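Local coordinates for Low molecular weight phosphotyrosine protein phosphatase 1 (Drosophila melanogaster, PDB 7CUY), which probably removes phosphate from tyrosine-phosphorylated proteins and also hydrolyses small aryl and acyl phosphates, as a member of the low molecular weight protein tyrosine phosphatases, at residues A19-V24 against H62-T67; D25-A30 against V35-A40; I56-K61 against R129-F134; G111-E116 against M149-Q154. All coordinates share one frame; numbering follows the deposited sequence.

Contact 1: residues A19-V24 against H62-T67; sequences AEVVMV and HGLKCT
Val21 carries this contact for the helix, setting both of its methyls against the extended chain that runs through Leu64, Lys65 and Cys66. With CG1 anti to the backbone N (chi1 167°) and CG2 anti to the carbonyl carbon, the fork is spread along that chain instead of standing end-on to it. The CG1 branch lies 3.8 Å from Leu64 CB, and the two side chains slide past each other in opposite directions. Both Leu64 methyls stay near the same branch, CD1 at 4.1 Å from Val21 CG1. Both valine methyls also lie against the backbone carbonyl of Lys65, Val21 CG2 at 3.6 Å from Lys65 O. The approach to Cys66 is looser, with Val21 CG2 4.3 Å from Cys66 CB. The 62-67 segment gets here by a Schellman motif that ends helix 53-61: Gly63, at positive phi, is its C-prime residue, Leu64 N bonds to Leu59 O, and the chain then leaves extended past helix 15-29. Leu59 lies behind the contact, touching Val21, Leu64 and Cys66 alike. Lys65 turns its CB away from the helix, whereas Leu64 directs its own toward it. The next residue, Val22, packs on Tyr138 and Val142 of helix 132-153.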
# COMPACT_ATOMS: atom_id res chain seq x y z
N ALA A 19 -2.02 3.19 -2.40
CA ALA A 19 -1.69 1.85 -2.88
C ALA A 19 -2.87 0.90 -2.71
O ALA A 19 -3.12 0.05 -3.56
CB ALA A 19 -0.44 1.32 -2.15
N GLU A 20 -3.61 1.04 -1.61
CA GLU A 20 -4.80 0.23 -1.44
C GLU A 20 -5.85 0.55 -2.49
O GLU A 20 -6.43 -0.36 -3.09
CB GLU A 20 -5.38 0.43 -0.04
CG GLU A 20 -6.69 -0.33 0.13
CD GLU A 20 -7.43 0.09 1.37
OE1 GLU A 20 -6.96 1.01 2.08
OE2 GLU A 20 -8.48 -0.51 1.64
N VAL A 21 -6.10 1.83 -2.73
CA VAL A 21 -7.13 2.20 -3.70
C VAL A 21 -6.70 1.82 -5.12
O VAL A 21 -7.51 1.34 -5.94
CB VAL A 21 -7.47 3.69 -3.57
CG1 VAL A 21 -8.30 4.14 -4.76
CG2 VAL A 21 -8.23 3.96 -2.28
N VAL A 22 -5.42 2.04 -5.44
CA VAL A 22 -4.94 1.69 -6.77
C VAL A 22 -5.01 0.18 -6.98
O VAL A 22 -5.37 -0.29 -8.07
CB VAL A 22 -3.53 2.26 -7.00
CG1 VAL A 22 -2.90 1.66 -8.23
CG2 VAL A 22 -3.56 3.78 -7.11
N MET A 23 -4.69 -0.60 -5.95
CA MET A 23 -4.73 -2.06 -6.12
C MET A 23 -6.15 -2.53 -6.39
O MET A 23 -6.38 -3.38 -7.27
CB MET A 23 -4.14 -2.75 -4.89
CG MET A 23 -3.97 -4.28 -5.01
SD MET A 23 -2.52 -4.79 -6.00
CE MET A 23 -3.31 -5.20 -7.51
N VAL A 24 -7.13 -1.98 -5.66
CA VAL A 24 -8.52 -2.37 -5.88
C VAL A 24 -8.96 -1.98 -7.29
O VAL A 24 -9.57 -2.77 -8.00
CB VAL A 24 -9.43 -1.75 -4.81
CG1 VAL A 24 -10.89 -1.88 -5.20
CG2 VAL A 24 -9.20 -2.47 -3.50
N HIS A 62 -7.72 11.36 -10.39
CA HIS A 62 -7.71 10.19 -11.26
C HIS A 62 -9.00 9.41 -11.17
O HIS A 62 -9.04 8.23 -11.54
CB HIS A 62 -6.51 9.31 -10.95
CG HIS A 62 -5.20 9.99 -11.17
ND1 HIS A 62 -4.54 9.96 -12.38
CD2 HIS A 62 -4.42 10.72 -10.34
CE1 HIS A 62 -3.42 10.65 -12.29
NE2 HIS A 62 -3.32 11.12 -11.06
N GLY A 63 -10.07 10.04 -10.67
CA GLY A 63 -11.37 9.41 -10.67
C GLY A 63 -11.54 8.30 -9.66
O GLY A 63 -12.34 7.39 -9.88
N LEU A 64 -10.80 8.36 -8.55
CA LEU A 64 -10.88 7.34 -7.52
C LEU A 64 -11.32 7.98 -6.21
O LEU A 64 -11.18 9.18 -6.01
CB LEU A 64 -9.53 6.64 -7.34
CG LEU A 64 -9.21 5.79 -8.54
CD1 LEU A 64 -7.73 5.46 -8.58
CD2 LEU A 64 -10.08 4.52 -8.54
N LYS A 65 -11.85 7.15 -5.32
CA LYS A 65 -12.35 7.62 -4.04
C LYS A 65 -11.64 6.88 -2.91
O LYS A 65 -11.22 5.73 -3.06
CB LYS A 65 -13.87 7.43 -3.90
CG LYS A 65 -14.69 8.59 -4.45
CD LYS A 65 -16.12 8.67 -3.88
CE LYS A 65 -17.15 8.84 -5.00
NZ LYS A 65 -17.75 10.21 -5.04
N CYS A 66 -11.53 7.56 -1.78
CA CYS A 66 -10.84 7.02 -0.61
C CYS A 66 -11.68 7.30 0.62
O CYS A 66 -11.76 8.45 1.08
CB CYS A 66 -9.45 7.63 -0.46
SG CYS A 66 -8.54 6.92 0.91
N THR A 67 -12.27 6.26 1.18
CA THR A 67 -13.11 6.36 2.37
C THR A 67 -12.50 5.56 3.52
O THR A 67 -13.21 5.08 4.40
CB THR A 67 -14.52 5.88 2.06
OG1 THR A 67 -14.48 4.48 1.78
CG2 THR A 67 -15.04 6.61 0.85

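Contact 2: residues D25-A30 against V35-A40; sequences DTLEKA and VEVDSA
Leu27 reaches from helix 15-29 to strand 35-41 and bridges two valines there with its CD1 methyl. Its CD1 sits 3.5 Å from Val37 CG2, a close approach, and 3.8 Å from Val35 CG1. The other branch stays with the first valine: Leu27 CD2 is 4.0 Å from Val35 CB, so the fork of the leucine straddles that residue, the two side chains crossing at about a right angle. Val35 and Val37 are two apart on the strand and both point their CB toward the helix. Val37 holds CG1 anti to its backbone N (chi1 -167°), which leaves CG2 as the branch offered to Leu27.

Around this first shell, Met149 and Leu153 of helix 132-153 and Val32 of the connecting loop also touch Leu27, while Met23 and Val24 pack on Val37 one turn earlier in the helix. Along one edge the strand is held by backbone hydrogen bonds of Glu36, Asp38 and Ala40 to strand 3-9. Helix 15-29 is thus the crossover of a beta-alpha-beta unit, packed on the second strand of its own unit. Cut back to an alanine, this position would probably lose its hold on Val35, take one neighbour from Val37 and open a gap beside Met149 and Leu153. With nothing but methyl and methine groups meeting, the contact depends on shape and burial and gives no directional bond to fix its register.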
# COMPACT_ATOMS: atom_id res chain seq x y z
N ASP A 25 -8.61 -0.76 -7.72
CA ASP A 25 -8.90 -0.33 -9.08
C ASP A 25 -8.19 -1.21 -10.10
O ASP A 25 -8.76 -1.55 -11.16
CB ASP A 25 -8.47 1.12 -9.26
CG ASP A 25 -8.82 1.67 -10.63
OD1 ASP A 25 -9.96 1.41 -11.10
OD2 ASP A 25 -7.96 2.35 -11.23
N THR A 26 -6.96 -1.61 -9.80
CA THR A 26 -6.22 -2.46 -10.72
C THR A 26 -6.87 -3.83 -10.84
O THR A 26 -7.02 -4.37 -11.94
CB THR A 26 -4.77 -2.56 -10.24
OG1 THR A 26 -4.15 -1.29 -10.40
CG2 THR A 26 -4.01 -3.61 -11.00
N LEU A 27 -7.26 -4.42 -9.71
CA LEU A 27 -7.98 -5.70 -9.77
C LEU A 27 -9.29 -5.57 -10.53
O LEU A 27 -9.66 -6.49 -11.28
CB LEU A 27 -8.25 -6.21 -8.36
CG LEU A 27 -6.99 -6.51 -7.54
CD1 LEU A 27 -7.33 -6.47 -6.05
CD2 LEU A 27 -6.37 -7.85 -7.96
N GLU A 28 -10.00 -4.45 -10.38
CA GLU A 28 -11.29 -4.30 -11.04
C GLU A 28 -11.13 -4.26 -12.56
O GLU A 28 -11.86 -4.95 -13.28
CB GLU A 28 -12.01 -3.05 -10.52
CG GLU A 28 -13.47 -3.02 -10.92
CD GLU A 28 -14.30 -2.03 -10.11
OE1 GLU A 28 -15.40 -1.64 -10.58
OE2 GLU A 28 -13.86 -1.64 -9.00
N LYS A 29 -10.15 -3.50 -13.06
CA LYS A 29 -9.93 -3.45 -14.50
C LYS A 29 -9.53 -4.80 -15.07
O LYS A 29 -9.82 -5.10 -16.23
CB LYS A 29 -8.88 -2.39 -14.83
CG LYS A 29 -9.38 -0.99 -14.54
CD LYS A 29 -8.44 0.10 -15.01
CE LYS A 29 -7.32 0.36 -14.03
NZ LYS A 29 -6.55 1.58 -14.41
N ALA A 30 -8.88 -5.65 -14.28
CA ALA A 30 -8.52 -6.98 -14.73
C ALA A 30 -9.59 -8.03 -14.47
O ALA A 30 -9.38 -9.20 -14.78
CB ALA A 30 -7.22 -7.43 -14.06
N VAL A 35 -9.64 -11.33 -4.69
CA VAL A 35 -8.52 -10.70 -3.99
C VAL A 35 -9.07 -9.53 -3.18
O VAL A 35 -9.66 -8.61 -3.75
CB VAL A 35 -7.41 -10.21 -4.95
CG1 VAL A 35 -6.26 -9.59 -4.16
CG2 VAL A 35 -6.90 -11.34 -5.85
N GLU A 36 -8.86 -9.56 -1.87
CA GLU A 36 -9.25 -8.49 -0.96
C GLU A 36 -8.02 -7.65 -0.61
O GLU A 36 -6.92 -8.18 -0.50
CB GLU A 36 -9.88 -9.08 0.31
CG GLU A 36 -9.99 -8.14 1.51
CD GLU A 36 -10.02 -8.90 2.86
OE1 GLU A 36 -10.97 -9.70 3.07
OE2 GLU A 36 -9.09 -8.71 3.68
N VAL A 37 -8.22 -6.34 -0.48
CA VAL A 37 -7.15 -5.39 -0.23
C VAL A 37 -7.51 -4.53 0.98
O VAL A 37 -8.65 -4.08 1.10
CB VAL A 37 -6.88 -4.49 -1.46
CG1 VAL A 37 -5.56 -3.74 -1.29
CG2 VAL A 37 -6.89 -5.31 -2.76
N ASP A 38 -6.53 -4.29 1.85
CA ASP A 38 -6.70 -3.46 3.04
C ASP A 38 -5.41 -2.66 3.19
O ASP A 38 -4.45 -2.89 2.44
CB ASP A 38 -6.99 -4.35 4.26
CG ASP A 38 -7.48 -3.56 5.50
OD1 ASP A 38 -8.02 -2.44 5.35
OD2 ASP A 38 -7.33 -4.10 6.63
N SER A 39 -5.39 -1.70 4.11
CA SER A 39 -4.13 -1.01 4.41
C SER A 39 -4.06 -0.71 5.90
O SER A 39 -5.08 -0.69 6.59
CB SER A 39 -3.96 0.28 3.58
OG SER A 39 -4.96 1.23 3.91
N ALA A 40 -2.85 -0.50 6.42
CA ALA A 40 -2.71 -0.14 7.83
C ALA A 40 -1.37 0.54 8.08
O ALA A 40 -0.51 0.61 7.20
CB ALA A 40 -2.89 -1.36 8.74

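Contact 3: residues I56-K61 against R129-F134; sequences ISTLQK and RGAEGF
A small, buried helix-to-helix contact joins helix 53-61 to the first turn of helix 132-153, at one end of the phosphatase's alpha/beta fold with its four-stranded parallel sheet. Thr58 and Phe134 meet here, their CA atoms 6.6 Å apart, the closest such pair between the segments. Ala131, the N-cap residue of helix 132-153, borders them more loosely, its CB 4.4 Å from Thr58 OG1. The two main side chains cross at about a right angle. Phe134 begins toward Thr58, but its ring then leads away, its side chain touching Arg54 and Ala55 of helix 53-61 as well as Cys14, Asp52 and Pro125. The contact therefore falls on the root of the phenylalanine, while the ring goes on toward Arg15 and Asp124, assigned to the active site by similarity, whose side chains are about 7 Å from its own. Arg54 ties helix 53-61 to the loop leading into helix 132-153, its NH1 hydrogen-bonded to Gly130 O. Thr58 CG2, anti to the backbone N, lies by the backbone of the other helix, 4.0 Å from Phe134 O. Its hydroxyl, turned beside its own backbone N (chi1 -66°), is hydrogen-bonded back to Arg54 O one turn earlier, and from there Thr58 OG1 comes within 3.4 Å of Phe134 CB.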
# COMPACT_ATOMS: atom_id res chain seq x y z
N ILE A 56 -6.34 12.12 -0.77
CA ILE A 56 -7.71 12.08 -1.27
C ILE A 56 -7.82 12.85 -2.58
O ILE A 56 -8.36 12.35 -3.58
CB ILE A 56 -8.69 12.60 -0.20
CG1 ILE A 56 -8.70 11.63 0.98
CG2 ILE A 56 -10.07 12.78 -0.78
CD1 ILE A 56 -9.31 12.20 2.24
N SER A 57 -7.26 14.06 -2.62
CA SER A 57 -7.40 14.87 -3.82
C SER A 57 -6.66 14.25 -4.99
O SER A 57 -7.12 14.33 -6.13
CB SER A 57 -6.92 16.29 -3.55
OG SER A 57 -7.74 16.87 -2.54
N THR A 58 -5.50 13.63 -4.73
CA THR A 58 -4.77 12.97 -5.81
C THR A 58 -5.59 11.85 -6.43
O THR A 58 -5.63 11.70 -7.65
CB THR A 58 -3.43 12.42 -5.31
OG1 THR A 58 -2.58 13.50 -4.93
CG2 THR A 58 -2.76 11.62 -6.40
N LEU A 59 -6.25 11.04 -5.59
CA LEU A 59 -7.06 9.96 -6.14
C LEU A 59 -8.24 10.51 -6.95
O LEU A 59 -8.50 10.04 -8.06
CB LEU A 59 -7.54 9.04 -5.00
CG LEU A 59 -6.41 8.23 -4.36
CD1 LEU A 59 -6.83 7.54 -3.04
CD2 LEU A 59 -5.85 7.21 -5.37
N GLN A 60 -8.94 11.52 -6.40
CA GLN A 60 -10.00 12.23 -7.13
C GLN A 60 -9.54 12.68 -8.51
O GLN A 60 -10.23 12.48 -9.51
CB GLN A 60 -10.46 13.44 -6.33
CG GLN A 60 -11.22 13.14 -5.07
CD GLN A 60 -12.11 14.30 -4.67
OE1 GLN A 60 -11.64 15.43 -4.56
NE2 GLN A 60 -13.40 14.02 -4.45
N LYS A 61 -8.37 13.32 -8.57
CA LYS A 61 -7.80 13.73 -9.85
C LYS A 61 -7.83 12.60 -10.86
O LYS A 61 -7.99 12.84 -12.07
CB LYS A 61 -6.36 14.22 -9.65
CG LYS A 61 -5.59 14.55 -10.91
CD LYS A 61 -4.08 14.53 -10.64
CE LYS A 61 -3.27 15.25 -11.74
NZ LYS A 61 -3.47 16.74 -11.74
N ARG A 129 5.43 20.61 0.91
CA ARG A 129 4.32 21.55 1.00
C ARG A 129 3.13 21.06 0.20
O ARG A 129 2.03 20.87 0.74
CB ARG A 129 4.74 22.93 0.51
CG ARG A 129 5.73 23.65 1.36
CD ARG A 129 6.00 24.99 0.71
NE ARG A 129 4.76 25.72 0.53
CZ ARG A 129 4.35 26.70 1.33
NH1 ARG A 129 5.13 27.07 2.35
NH2 ARG A 129 3.19 27.31 1.11
N GLY A 130 3.34 20.83 -1.11
CA GLY A 130 2.26 20.53 -2.03
C GLY A 130 1.95 19.05 -2.10
O GLY A 130 2.31 18.26 -1.21
N ALA A 131 1.27 18.65 -3.17
CA ALA A 131 0.86 17.27 -3.35
C ALA A 131 1.63 16.55 -4.44
O ALA A 131 1.24 15.44 -4.82
CB ALA A 131 -0.65 17.21 -3.63
N GLU A 132 2.73 17.13 -4.94
CA GLU A 132 3.47 16.50 -6.02
C GLU A 132 3.96 15.12 -5.62
O GLU A 132 3.92 14.19 -6.43
CB GLU A 132 4.65 17.37 -6.45
N GLY A 133 4.44 14.96 -4.38
CA GLY A 133 4.91 13.66 -3.94
C GLY A 133 3.82 12.61 -3.86
O GLY A 133 4.12 11.41 -3.92
N PHE A 134 2.57 13.03 -3.71
CA PHE A 134 1.47 12.08 -3.72
C PHE A 134 1.20 11.58 -5.13
O PHE A 134 0.92 10.39 -5.35
CB PHE A 134 0.22 12.74 -3.13
CG PHE A 134 0.33 13.06 -1.66
CD1 PHE A 134 1.14 14.10 -1.22
CD2 PHE A 134 -0.41 12.35 -0.71
CE1 PHE A 134 1.24 14.40 0.14
CE2 PHE A 134 -0.32 12.65 0.65
CZ PHE A 134 0.49 13.67 1.07

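Contact 4: residues G111-E116 against M149-Q154; sequences GDFGLE and MKERLQ
Phe113 turns the edge of its ring to two charged side chains of the last helical turn, Glu151 and Arg152. The guanidinium of Arg152 stands nearly upright to the ring, their planes 78° apart, and presents a face: Phe113 CZ lies 3.8 Å above it, offset toward its rim. Seen from the phenylalanine, Arg152 NH2 is at the edge and in the ring plane, 3.9 Å from Phe113 CZ, so this is not a cation-pi stack over the ring. Arg152 CG comes to 4.1 Å from Phe113 CE1, and a bend at chi2 (-68°) sets NE and the guanidinium beyond it along the ring edge. NH1 makes a salt bridge with Glu106. Glu151 extends beyond CG and runs obliquely to the Phe113 side chain, its OE1 at the ring edge, 3.9 Å from Phe113 CD1; the carboxylate is tilted 49° to the ring. An alanine in place of Phe113 would probably take away the ring edge that rests on the guanidinium face and open a gap next to Phe148. That residue stacks edge-to-face with Phe113, and Phe85 of strand 83-86 packs on Phe113 too, so the loop following strand 106-109 is joined through one ring to both the sheet and the C-terminal end of helix 132-153.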
# COMPACT_ATOMS: atom_id res chain seq x y z
N GLY A 111 7.50 -1.54 -4.52
CA GLY A 111 8.23 -1.08 -5.69
C GLY A 111 9.19 -2.10 -6.29
O GLY A 111 9.77 -1.82 -7.34
N ASP A 112 9.38 -3.25 -5.65
CA ASP A 112 10.16 -4.30 -6.31
C ASP A 112 9.41 -4.90 -7.50
O ASP A 112 9.96 -5.76 -8.21
CB ASP A 112 10.54 -5.40 -5.31
CG ASP A 112 11.75 -5.01 -4.44
OD1 ASP A 112 12.46 -4.04 -4.78
OD2 ASP A 112 11.99 -5.68 -3.40
N PHE A 113 8.17 -4.48 -7.75
CA PHE A 113 7.40 -4.95 -8.90
C PHE A 113 7.23 -3.80 -9.87
O PHE A 113 6.93 -2.67 -9.46
CB PHE A 113 6.06 -5.54 -8.44
CG PHE A 113 6.23 -6.77 -7.61
CD1 PHE A 113 6.28 -8.02 -8.21
CD2 PHE A 113 6.42 -6.67 -6.24
CE1 PHE A 113 6.48 -9.16 -7.44
CE2 PHE A 113 6.62 -7.80 -5.46
CZ PHE A 113 6.65 -9.05 -6.06
N GLY A 114 7.49 -4.07 -11.15
CA GLY A 114 7.26 -3.09 -12.22
C GLY A 114 8.23 -1.94 -12.40
O GLY A 114 8.68 -1.67 -13.51
N LEU A 115 8.57 -1.24 -11.32
CA LEU A 115 9.40 -0.06 -11.46
C LEU A 115 10.84 -0.43 -11.77
O LEU A 115 11.30 -1.54 -11.50
CB LEU A 115 9.33 0.78 -10.19
CG LEU A 115 7.86 0.96 -9.80
CD1 LEU A 115 7.71 1.39 -8.36
CD2 LEU A 115 7.22 1.96 -10.77
N GLU A 116 11.56 0.52 -12.36
CA GLU A 116 13.01 0.40 -12.44
C GLU A 116 13.61 0.51 -11.05
O GLU A 116 12.99 1.06 -10.13
CB GLU A 116 13.59 1.50 -13.32
CG GLU A 116 13.59 1.23 -14.80
CD GLU A 116 13.87 2.51 -15.57
OE1 GLU A 116 12.89 3.23 -15.89
OE2 GLU A 116 15.07 2.81 -15.81
N MET A 149 0.12 -7.85 -9.66
CA MET A 149 -1.10 -8.58 -10.01
C MET A 149 -0.85 -9.55 -11.15
O MET A 149 -1.24 -10.72 -11.10
CB MET A 149 -2.21 -7.61 -10.39
CG MET A 149 -3.45 -8.32 -10.89
SD MET A 149 -4.72 -7.16 -11.39
CE MET A 149 -4.02 -6.65 -12.99
N LYS A 150 -0.19 -9.07 -12.21
CA LYS A 150 0.04 -9.93 -13.37
C LYS A 150 0.94 -11.10 -13.02
O LYS A 150 0.63 -12.25 -13.36
CB LYS A 150 0.60 -9.10 -14.52
CG LYS A 150 -0.48 -8.53 -15.42
CD LYS A 150 0.04 -7.38 -16.27
CE LYS A 150 -0.73 -7.27 -17.55
NZ LYS A 150 -2.13 -6.87 -17.32
N GLU A 151 2.06 -10.85 -12.34
CA GLU A 151 3.01 -11.93 -12.04
C GLU A 151 2.46 -12.88 -10.98
O GLU A 151 2.34 -14.09 -11.22
CB GLU A 151 4.34 -11.37 -11.55
CG GLU A 151 5.09 -10.58 -12.56
CD GLU A 151 6.27 -9.89 -11.93
OE1 GLU A 151 6.95 -10.54 -11.10
OE2 GLU A 151 6.48 -8.69 -12.23
N ARG A 152 2.16 -12.36 -9.80
CA ARG A 152 1.88 -13.23 -8.66
C ARG A 152 0.41 -13.59 -8.54
O ARG A 152 0.09 -14.70 -8.13
CB ARG A 152 2.31 -12.58 -7.35
CG ARG A 152 3.77 -12.26 -7.31
CD ARG A 152 4.62 -13.53 -7.27
NE ARG A 152 5.99 -13.17 -6.95
CZ ARG A 152 6.48 -13.11 -5.72
NH1 ARG A 152 5.71 -13.42 -4.68
NH2 ARG A 152 7.73 -12.73 -5.53
N LEU A 153 -0.48 -12.67 -8.84
CA LEU A 153 -1.89 -12.96 -8.62
C LEU A 153 -2.52 -13.68 -9.80
O LEU A 153 -3.36 -14.57 -9.61
CB LEU A 153 -2.65 -11.68 -8.31
CG LEU A 153 -2.33 -10.95 -6.99
CD1 LEU A 153 -3.33 -9.82 -6.74
CD2 LEU A 153 -2.27 -11.89 -5.78
N GLN A 154 -2.12 -13.33 -11.03
CA GLN A 154 -2.64 -13.96 -12.23
C GLN A 154 -1.69 -14.99 -12.82
O GLN A 154 -2.07 -15.69 -13.77
CB GLN A 154 -2.95 -12.91 -13.29
CG GLN A 154 -4.01 -11.96 -12.86
CD GLN A 154 -4.51 -11.11 -14.00
OE1 GLN A 154 -4.01 -10.01 -14.21
NE2 GLN A 154 -5.50 -11.63 -14.75

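Contacts 1 and 2 share helix 15-29, the first meeting a surface loop and the second the edge strand 35-41; Glu20 OE1 bonds to Ser39 OG between them. Helix 132-153 serves contact 3 with its beginning and contact 4 with its end, their centres about 24 Å apart. Contact 3 is buried, contacts 2 and 4 are partly so, and contact 1 lies at the surface. The chemistry differs: aliphatic groups alone in contact 2, a valine against a leucine and a backbone carbonyl in contact 1, a threonine beside a phenylalanine in contact 3, and charged groups round an aromatic edge in contact 4. Met149 touches Met23, Thr26 and Ala30, bringing contacts 1, 2 and 4 together.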